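Local coordinates for alpha-amylase (Eubacterium rectale DSM 17629, PDB 6AZ5), which probably binds starch and related alpha-glucans as a family 41 carbohydrate-binding module of a surface-anchored amylase, at residues H3-Y8 and F90-D95; I7-E12 and L69-D74; Y36-T41 and T50-T55. All blocks are in the same frame, centred on the assembly; numbering follows the deposited sequence.

From the N terminus, strand 3-10 is the common root of contacts 1 and 2, which share I7 and Y8. Contact 1 closes the largest loop, returning the chain to this strand at 90-95. Contact 2 starts a little further along and closes at 69-74, so its loop sits within the first. Contact 3 is the innermost, the local hairpin of 36-41 and 50-55, and none of the loops cross. Strand 49-58 pairs with strand 3-10, where the backbones of Q54 and F52 hydrogen-bond to those of I7 and Y9, while contacts 1 and 2 carry strand 3-10 across the interior to strands 88-91 and 66-72, as expected of a beta-sandwich.

Contact 1: H3-Y8 and F90-D95; sequences HTFTIY and FTISGD
H3 opens the contact by laying its imidazole against the turn at G94. With CG anti to the backbone N (chi1 170°), the ring leans over toward the turn, and G94 CA stands over one face in a CH-pi contact, 3.6 Å from the ring centroid. The carbonyl O of D95 lies in the ring plane at its edge, 3.3 Å from H3 CE1, while H3 CD2 touches I92 CG2 at 3.6 Å. The turn is itself braced as an ST turn, D95 N donating to S93 OG over 3.1 Å. Next along the strand, F5 meets F90 in an offset edge-to-face pair, the edge of F90 directed at the face of F5 with centroids 5.6 Å apart and planes at 76°. Both rings also pack on L100 of strand 99-103. I7 follows, its CD1 coming to 4.5 Å from F90 CE1. The contact therefore grades from a polar-edged end, held through E98, to a purely apolar one in the sandwich core. At the polar end, E98 accepts from the backbone N of S93 and of G94 and bonds H3 NE2, so its charge would probably favour a protonated imidazole and polarise the CE1 hydrogen facing D95 O.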
# COMPACT_ATOMS: atom_id res chain seq x y z
N HIS A 3 -13.47 -7.70 6.02
CA HIS A 3 -12.24 -7.41 6.75
C HIS A 3 -11.52 -6.21 6.15
O HIS A 3 -11.27 -6.15 4.95
CB HIS A 3 -11.32 -8.63 6.74
CG HIS A 3 -9.95 -8.34 7.26
ND1 HIS A 3 -9.69 -8.07 8.59
CD2 HIS A 3 -8.76 -8.23 6.62
CE1 HIS A 3 -8.41 -7.83 8.75
NE2 HIS A 3 -7.81 -7.93 7.57
N THR A 4 -11.19 -5.24 7.00
CA THR A 4 -10.47 -4.05 6.56
C THR A 4 -9.05 -4.02 7.12
O THR A 4 -8.84 -4.24 8.32
CB THR A 4 -11.21 -2.76 6.98
OG1 THR A 4 -12.46 -2.68 6.29
CG2 THR A 4 -10.39 -1.53 6.64
N PHE A 5 -8.07 -3.76 6.26
CA PHE A 5 -6.71 -3.56 6.72
C PHE A 5 -6.19 -2.21 6.25
O PHE A 5 -6.72 -1.61 5.32
CB PHE A 5 -5.79 -4.68 6.24
CG PHE A 5 -5.71 -4.83 4.75
CD1 PHE A 5 -6.61 -5.64 4.07
CD2 PHE A 5 -4.73 -4.17 4.02
CE1 PHE A 5 -6.54 -5.78 2.69
CE2 PHE A 5 -4.65 -4.31 2.64
CZ PHE A 5 -5.56 -5.11 1.98
N THR A 6 -5.15 -1.72 6.92
CA THR A 6 -4.50 -0.49 6.55
C THR A 6 -3.19 -0.82 5.84
O THR A 6 -2.51 -1.78 6.21
CB THR A 6 -4.22 0.39 7.78
OG1 THR A 6 -5.45 0.67 8.45
CG2 THR A 6 -3.56 1.70 7.38
N ILE A 7 -2.85 -0.06 4.81
CA ILE A 7 -1.55 -0.24 4.19
C ILE A 7 -0.83 1.10 4.05
O ILE A 7 -1.36 2.06 3.48
CB ILE A 7 -1.67 -0.97 2.82
CG1 ILE A 7 -0.33 -0.95 2.09
CG2 ILE A 7 -2.76 -0.36 1.96
CD1 ILE A 7 -0.23 -2.03 1.03
N TYR A 8 0.37 1.15 4.62
CA TYR A 8 1.26 2.30 4.52
C TYR A 8 2.25 2.12 3.38
O TYR A 8 2.72 1.01 3.15
CB TYR A 8 2.03 2.52 5.82
CG TYR A 8 1.20 2.73 7.06
CD1 TYR A 8 -0.01 3.40 7.01
CD2 TYR A 8 1.64 2.27 8.29
CE1 TYR A 8 -0.76 3.61 8.16
CE2 TYR A 8 0.90 2.47 9.44
CZ TYR A 8 -0.30 3.13 9.37
OH TYR A 8 -1.04 3.33 10.51
N PHE A 90 1.60 -9.89 -0.66
CA PHE A 90 1.52 -10.18 0.77
C PHE A 90 0.29 -11.04 1.02
O PHE A 90 -0.51 -11.26 0.12
CB PHE A 90 1.46 -8.91 1.62
CG PHE A 90 0.20 -8.10 1.43
CD1 PHE A 90 0.11 -7.15 0.42
CD2 PHE A 90 -0.88 -8.25 2.29
CE1 PHE A 90 -1.04 -6.38 0.26
CE2 PHE A 90 -2.04 -7.50 2.13
CZ PHE A 90 -2.12 -6.56 1.11
N THR A 91 0.16 -11.53 2.24
CA THR A 91 -0.98 -12.36 2.60
C THR A 91 -1.85 -11.62 3.61
O THR A 91 -1.35 -11.06 4.58
CB THR A 91 -0.52 -13.71 3.17
OG1 THR A 91 0.29 -14.39 2.20
CG2 THR A 91 -1.71 -14.59 3.51
N ILE A 92 -3.15 -11.59 3.36
CA ILE A 92 -4.09 -10.96 4.27
C ILE A 92 -4.19 -11.77 5.55
O ILE A 92 -4.70 -12.89 5.54
CB ILE A 92 -5.46 -10.80 3.61
CG1 ILE A 92 -5.32 -10.07 2.27
CG2 ILE A 92 -6.43 -10.09 4.54
CD1 ILE A 92 -6.54 -10.20 1.38
N SER A 93 -3.70 -11.20 6.65
CA SER A 93 -3.62 -11.92 7.93
C SER A 93 -4.95 -11.95 8.68
O SER A 93 -5.20 -12.85 9.48
CB SER A 93 -2.56 -11.29 8.83
OG SER A 93 -3.03 -10.10 9.43
N GLY A 94 -5.80 -10.96 8.44
CA GLY A 94 -7.06 -10.88 9.15
C GLY A 94 -6.89 -10.46 10.60
O GLY A 94 -7.80 -10.63 11.41
N ASP A 95 -5.72 -9.91 10.94
CA ASP A 95 -5.49 -9.44 12.31
C ASP A 95 -6.47 -8.33 12.65
O ASP A 95 -7.06 -7.71 11.76
CB ASP A 95 -4.05 -8.94 12.49
CG ASP A 95 -3.03 -10.08 12.59
OD1 ASP A 95 -3.42 -11.22 12.95
OD2 ASP A 95 -1.83 -9.85 12.32

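Contact 2: I7-E12 and L69-D74; sequences IYYYNE and LKARYD
Y9 and A71 face each other with CA atoms 8.3 Å apart, and N11 and Y73 follow at a wider spacing, on two segments whose directions differ by 42°. That separation is too great for the strands to pair edge to edge, and side chains bridge it instead. I7 and L69 reach toward each other tip to tip, CD1 of I7 lying 3.9 Å from CD1 of L69. Y9, whose CG is anti to its N (chi1 171°), projects its ring across the interface, and A71 CB sits 3.5 Å from both Y9 CE1 and Y9 CZ. This is the face-to-face packing of a beta-sandwich, the fold of CBM41 modules: strand 3-10 belongs to one layer and strand 66-72 to the other. Beyond A71 the contact turns polar. Y73 crosses Y9 at about a right angle and brings its CE1 edge to 3.1 Å from Y9 OH. Y9 OH, lying close to the plane of the N11 amide, accepts from N11 ND2 (3.0 Å, 160° at the hydrogen). N11 ND2 also lies 3.3 Å from Y73 CE1, the amide standing nearly upright to the ring. D104 bonds both tyrosine hydroxyls through OD1, and N11 OD1 is held by D13 N.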
# COMPACT_ATOMS: atom_id res chain seq x y z
N ILE A 7 -2.85 -0.06 4.81
CA ILE A 7 -1.55 -0.24 4.19
C ILE A 7 -0.83 1.10 4.05
O ILE A 7 -1.36 2.06 3.48
CB ILE A 7 -1.67 -0.97 2.82
CG1 ILE A 7 -0.33 -0.95 2.09
CG2 ILE A 7 -2.76 -0.36 1.96
CD1 ILE A 7 -0.23 -2.03 1.03
N TYR A 8 0.37 1.15 4.62
CA TYR A 8 1.26 2.30 4.52
C TYR A 8 2.25 2.12 3.38
O TYR A 8 2.72 1.01 3.15
CB TYR A 8 2.03 2.52 5.82
CG TYR A 8 1.20 2.73 7.06
CD1 TYR A 8 -0.01 3.40 7.01
CD2 TYR A 8 1.64 2.27 8.29
CE1 TYR A 8 -0.76 3.61 8.16
CE2 TYR A 8 0.90 2.47 9.44
CZ TYR A 8 -0.30 3.13 9.37
OH TYR A 8 -1.04 3.33 10.51
N TYR A 9 2.57 3.21 2.69
CA TYR A 9 3.55 3.16 1.60
C TYR A 9 4.57 4.28 1.70
O TYR A 9 4.23 5.45 1.91
CB TYR A 9 2.84 3.23 0.24
CG TYR A 9 3.77 3.41 -0.94
CD1 TYR A 9 4.58 2.37 -1.38
CD2 TYR A 9 3.81 4.62 -1.63
CE1 TYR A 9 5.43 2.53 -2.46
CE2 TYR A 9 4.65 4.78 -2.73
CZ TYR A 9 5.46 3.74 -3.14
OH TYR A 9 6.29 3.91 -4.22
N TYR A 10 5.84 3.93 1.55
CA TYR A 10 6.89 4.93 1.60
C TYR A 10 7.74 4.90 0.33
O TYR A 10 8.13 3.84 -0.15
CB TYR A 10 7.79 4.73 2.82
CG TYR A 10 8.96 5.69 2.86
CD1 TYR A 10 8.80 6.98 3.36
CD2 TYR A 10 10.21 5.31 2.39
CE1 TYR A 10 9.87 7.87 3.38
CE2 TYR A 10 11.28 6.20 2.42
CZ TYR A 10 11.10 7.47 2.91
OH TYR A 10 12.16 8.34 2.94
N ASN A 11 8.00 6.09 -0.19
CA ASN A 11 8.89 6.30 -1.32
C ASN A 11 9.59 7.63 -1.12
O ASN A 11 8.95 8.68 -1.12
CB ASN A 11 8.13 6.26 -2.65
CG ASN A 11 9.05 6.27 -3.86
OD1 ASN A 11 10.11 6.89 -3.84
ND2 ASN A 11 8.64 5.58 -4.91
N GLU A 12 10.91 7.59 -0.94
CA GLU A 12 11.68 8.79 -0.68
C GLU A 12 11.62 9.76 -1.86
O GLU A 12 11.82 10.96 -1.70
CB GLU A 12 13.14 8.44 -0.36
CG GLU A 12 13.80 7.55 -1.40
CD GLU A 12 15.28 7.32 -1.12
OE1 GLU A 12 15.81 7.96 -0.19
OE2 GLU A 12 15.90 6.49 -1.82
N LEU A 69 0.26 -6.86 -5.90
CA LEU A 69 0.16 -5.41 -6.00
C LEU A 69 1.46 -4.75 -6.41
O LEU A 69 2.53 -5.33 -6.31
CB LEU A 69 -0.31 -4.82 -4.67
CG LEU A 69 0.78 -4.49 -3.65
CD1 LEU A 69 0.22 -3.64 -2.53
CD2 LEU A 69 1.41 -5.76 -3.09
N LYS A 70 1.36 -3.50 -6.87
CA LYS A 70 2.52 -2.65 -7.05
C LYS A 70 2.10 -1.18 -6.98
O LYS A 70 1.01 -0.82 -7.41
CB LYS A 70 3.22 -2.95 -8.37
CG LYS A 70 2.36 -2.71 -9.59
CD LYS A 70 3.04 -3.19 -10.86
CE LYS A 70 3.07 -4.71 -10.94
NZ LYS A 70 3.46 -5.19 -12.29
N ALA A 71 2.96 -0.35 -6.41
CA ALA A 71 2.69 1.08 -6.34
C ALA A 71 2.80 1.73 -7.73
O ALA A 71 3.55 1.26 -8.57
CB ALA A 71 3.65 1.74 -5.37
N ARG A 72 2.02 2.79 -7.95
CA ARG A 72 2.14 3.61 -9.16
C ARG A 72 2.28 5.07 -8.75
O ARG A 72 1.57 5.54 -7.86
CB ARG A 72 0.94 3.43 -10.08
CG ARG A 72 0.75 2.00 -10.56
CD ARG A 72 -0.28 1.92 -11.67
NE ARG A 72 -1.51 2.59 -11.28
CZ ARG A 72 -2.55 2.77 -12.09
NH1 ARG A 72 -2.51 2.32 -13.34
NH2 ARG A 72 -3.63 3.41 -11.65
N TYR A 73 3.21 5.79 -9.38
CA TYR A 73 3.67 7.08 -8.85
C TYR A 73 2.85 8.29 -9.28
O TYR A 73 2.81 9.30 -8.57
CB TYR A 73 5.13 7.31 -9.26
CG TYR A 73 6.09 6.22 -8.82
CD1 TYR A 73 5.84 5.47 -7.68
CD2 TYR A 73 7.23 5.93 -9.55
CE1 TYR A 73 6.71 4.47 -7.28
CE2 TYR A 73 8.10 4.94 -9.16
CZ TYR A 73 7.84 4.21 -8.03
OH TYR A 73 8.71 3.22 -7.63
N ASP A 74 2.21 8.21 -10.44
CA ASP A 74 1.45 9.34 -10.96
C ASP A 74 0.33 8.81 -11.84
O ASP A 74 0.50 8.66 -13.05
CB ASP A 74 2.35 10.29 -11.73
CG ASP A 74 1.70 11.64 -12.01
OD1 ASP A 74 0.46 11.76 -11.86
OD2 ASP A 74 2.42 12.59 -12.38

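Contact 3: Y36-T41 and T50-T55; sequences YVFDGT and TWFKQT
G40 and K53 pair across a beta hairpin of strands 35-44 and 49-58, and the register slips there in a classic beta bulge, D39 and G40 both lying opposite K53. In the backbone, K53 N donates to G40 O over 2.8 Å, and K53 O accepts from two donors: D39 N at 3.3 Å, and G40 N in a weak bond. Such a bulge lets one strand carry an extra residue without breaking the pairing. Next comes T41 with F52, an antiparallel non-hydrogen-bonded pair in which T41 CA approaches W51 O at 3.2 Å in a CA-H...O contact.

The ring contacts centre on F38, which is packed on both faces. F52 CB lies against one face, offset toward the rim and 3.5 Å from F38 CD1, while the amide nitrogen NE2 of Q54 sits over the centre of the opposite face. The F38 and F52 rings themselves meet obliquely, with planes 50° apart.

Q54 makes the stronger of the two side-chain hydrogen bonds across the hairpin. With CG tucked between N and C of its own backbone (chi1 65°), the chain runs extended to donate from NE2 to Y36 O, 2.9 Å away and 163° at the hydrogen; the donor stands above the carbonyl plane. A leucine in its place has no amide to donate, which would probably leave Y36 O without this partner and the face of F38 without the nitrogen over its centre. Bridging water adds two further links. One water donates to D39 OD1 and accepts from T55 N. The extended side chain of K53 passes alongside G40 and T41, where K53 NZ bonds only weakly to T41 O, and a second water accepts from K53 NZ while donating to T41 O at 2.6 Å.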
# COMPACT_ATOMS: atom_id res chain seq x y z
N TYR A 36 -6.22 1.58 -6.30
CA TYR A 36 -6.56 1.89 -4.91
C TYR A 36 -5.70 3.06 -4.45
O TYR A 36 -4.49 2.93 -4.26
CB TYR A 36 -6.34 0.66 -4.01
CG TYR A 36 -7.28 -0.47 -4.34
CD1 TYR A 36 -7.01 -1.34 -5.38
CD2 TYR A 36 -8.46 -0.65 -3.62
CE1 TYR A 36 -7.88 -2.36 -5.70
CE2 TYR A 36 -9.33 -1.67 -3.94
CZ TYR A 36 -9.04 -2.52 -4.98
OH TYR A 36 -9.90 -3.54 -5.30
N VAL A 37 -6.35 4.21 -4.28
CA VAL A 37 -5.65 5.49 -4.13
C VAL A 37 -5.41 5.89 -2.68
O VAL A 37 -6.32 5.84 -1.86
CB VAL A 37 -6.45 6.63 -4.84
CG1 VAL A 37 -5.80 7.99 -4.60
CG2 VAL A 37 -6.57 6.36 -6.34
N PHE A 38 -4.19 6.30 -2.37
CA PHE A 38 -3.89 6.78 -1.03
C PHE A 38 -4.60 8.10 -0.78
O PHE A 38 -4.60 8.98 -1.65
CB PHE A 38 -2.38 6.93 -0.83
CG PHE A 38 -1.63 5.63 -0.86
CD1 PHE A 38 -1.57 4.83 0.27
CD2 PHE A 38 -1.01 5.20 -2.02
CE1 PHE A 38 -0.89 3.63 0.25
CE2 PHE A 38 -0.33 3.99 -2.05
CZ PHE A 38 -0.28 3.21 -0.91
N ASP A 39 -5.20 8.23 0.40
CA ASP A 39 -5.95 9.44 0.72
C ASP A 39 -5.63 9.98 2.11
O ASP A 39 -6.33 10.86 2.61
CB ASP A 39 -7.45 9.18 0.58
CG ASP A 39 -7.92 7.95 1.36
OD1 ASP A 39 -7.13 7.37 2.13
OD2 ASP A 39 -9.10 7.57 1.19
N GLY A 40 -4.57 9.46 2.73
CA GLY A 40 -4.16 9.92 4.04
C GLY A 40 -2.67 9.76 4.26
O GLY A 40 -1.96 9.26 3.40
N THR A 41 -2.20 10.20 5.42
CA THR A 41 -0.80 10.02 5.78
C THR A 41 -0.66 9.45 7.18
O THR A 41 -1.57 9.55 8.00
CB THR A 41 0.01 11.34 5.73
OG1 THR A 41 -0.40 12.20 6.80
CG2 THR A 41 -0.20 12.06 4.40
N THR A 50 7.29 10.17 6.72
CA THR A 50 5.84 10.15 6.54
C THR A 50 5.41 9.12 5.49
O THR A 50 5.98 9.06 4.40
CB THR A 50 5.31 11.54 6.14
OG1 THR A 50 5.65 12.48 7.17
CG2 THR A 50 3.80 11.52 5.97
N TRP A 51 4.41 8.32 5.83
CA TRP A 51 3.89 7.31 4.91
C TRP A 51 2.60 7.77 4.25
O TRP A 51 1.83 8.51 4.85
CB TRP A 51 3.62 5.99 5.65
CG TRP A 51 4.79 5.37 6.35
CD1 TRP A 51 5.39 5.80 7.50
CD2 TRP A 51 5.46 4.16 5.97
NE1 TRP A 51 6.41 4.95 7.85
CE2 TRP A 51 6.48 3.93 6.93
CE3 TRP A 51 5.32 3.25 4.92
CZ2 TRP A 51 7.33 2.84 6.86
CZ3 TRP A 51 6.17 2.17 4.85
CH2 TRP A 51 7.16 1.97 5.81
N PHE A 52 2.35 7.31 3.02
CA PHE A 52 1.01 7.35 2.46
C PHE A 52 0.17 6.30 3.18
O PHE A 52 0.68 5.23 3.51
CB PHE A 52 1.00 7.05 0.95
CG PHE A 52 1.68 8.10 0.11
CD1 PHE A 52 3.03 8.02 -0.17
CD2 PHE A 52 0.96 9.17 -0.41
CE1 PHE A 52 3.66 8.98 -0.95
CE2 PHE A 52 1.57 10.13 -1.18
CZ PHE A 52 2.92 10.04 -1.45
N LYS A 53 -1.10 6.57 3.43
CA LYS A 53 -1.94 5.53 4.02
C LYS A 53 -3.28 5.42 3.31
O LYS A 53 -3.76 6.37 2.70
CB LYS A 53 -2.15 5.79 5.52
CG LYS A 53 -3.40 6.57 5.85
CD LYS A 53 -3.52 6.83 7.35
CE LYS A 53 -4.66 7.79 7.65
NZ LYS A 53 -4.59 8.31 9.04
N GLN A 54 -3.86 4.23 3.39
CA GLN A 54 -5.24 4.01 2.98
C GLN A 54 -5.75 2.73 3.63
O GLN A 54 -4.97 1.90 4.08
CB GLN A 54 -5.36 3.92 1.47
CG GLN A 54 -4.65 2.74 0.85
CD GLN A 54 -4.91 2.63 -0.64
OE1 GLN A 54 -6.06 2.57 -1.08
NE2 GLN A 54 -3.85 2.61 -1.43
N THR A 55 -7.07 2.59 3.71
CA THR A 55 -7.65 1.35 4.20
C THR A 55 -8.29 0.60 3.04
O THR A 55 -8.77 1.20 2.08
CB THR A 55 -8.70 1.60 5.29
OG1 THR A 55 -9.73 2.45 4.76
CG2 THR A 55 -8.07 2.27 6.50
O HOH W 1 -8.73 4.78 2.45
O HOH W 2 -3.08 11.00 9.58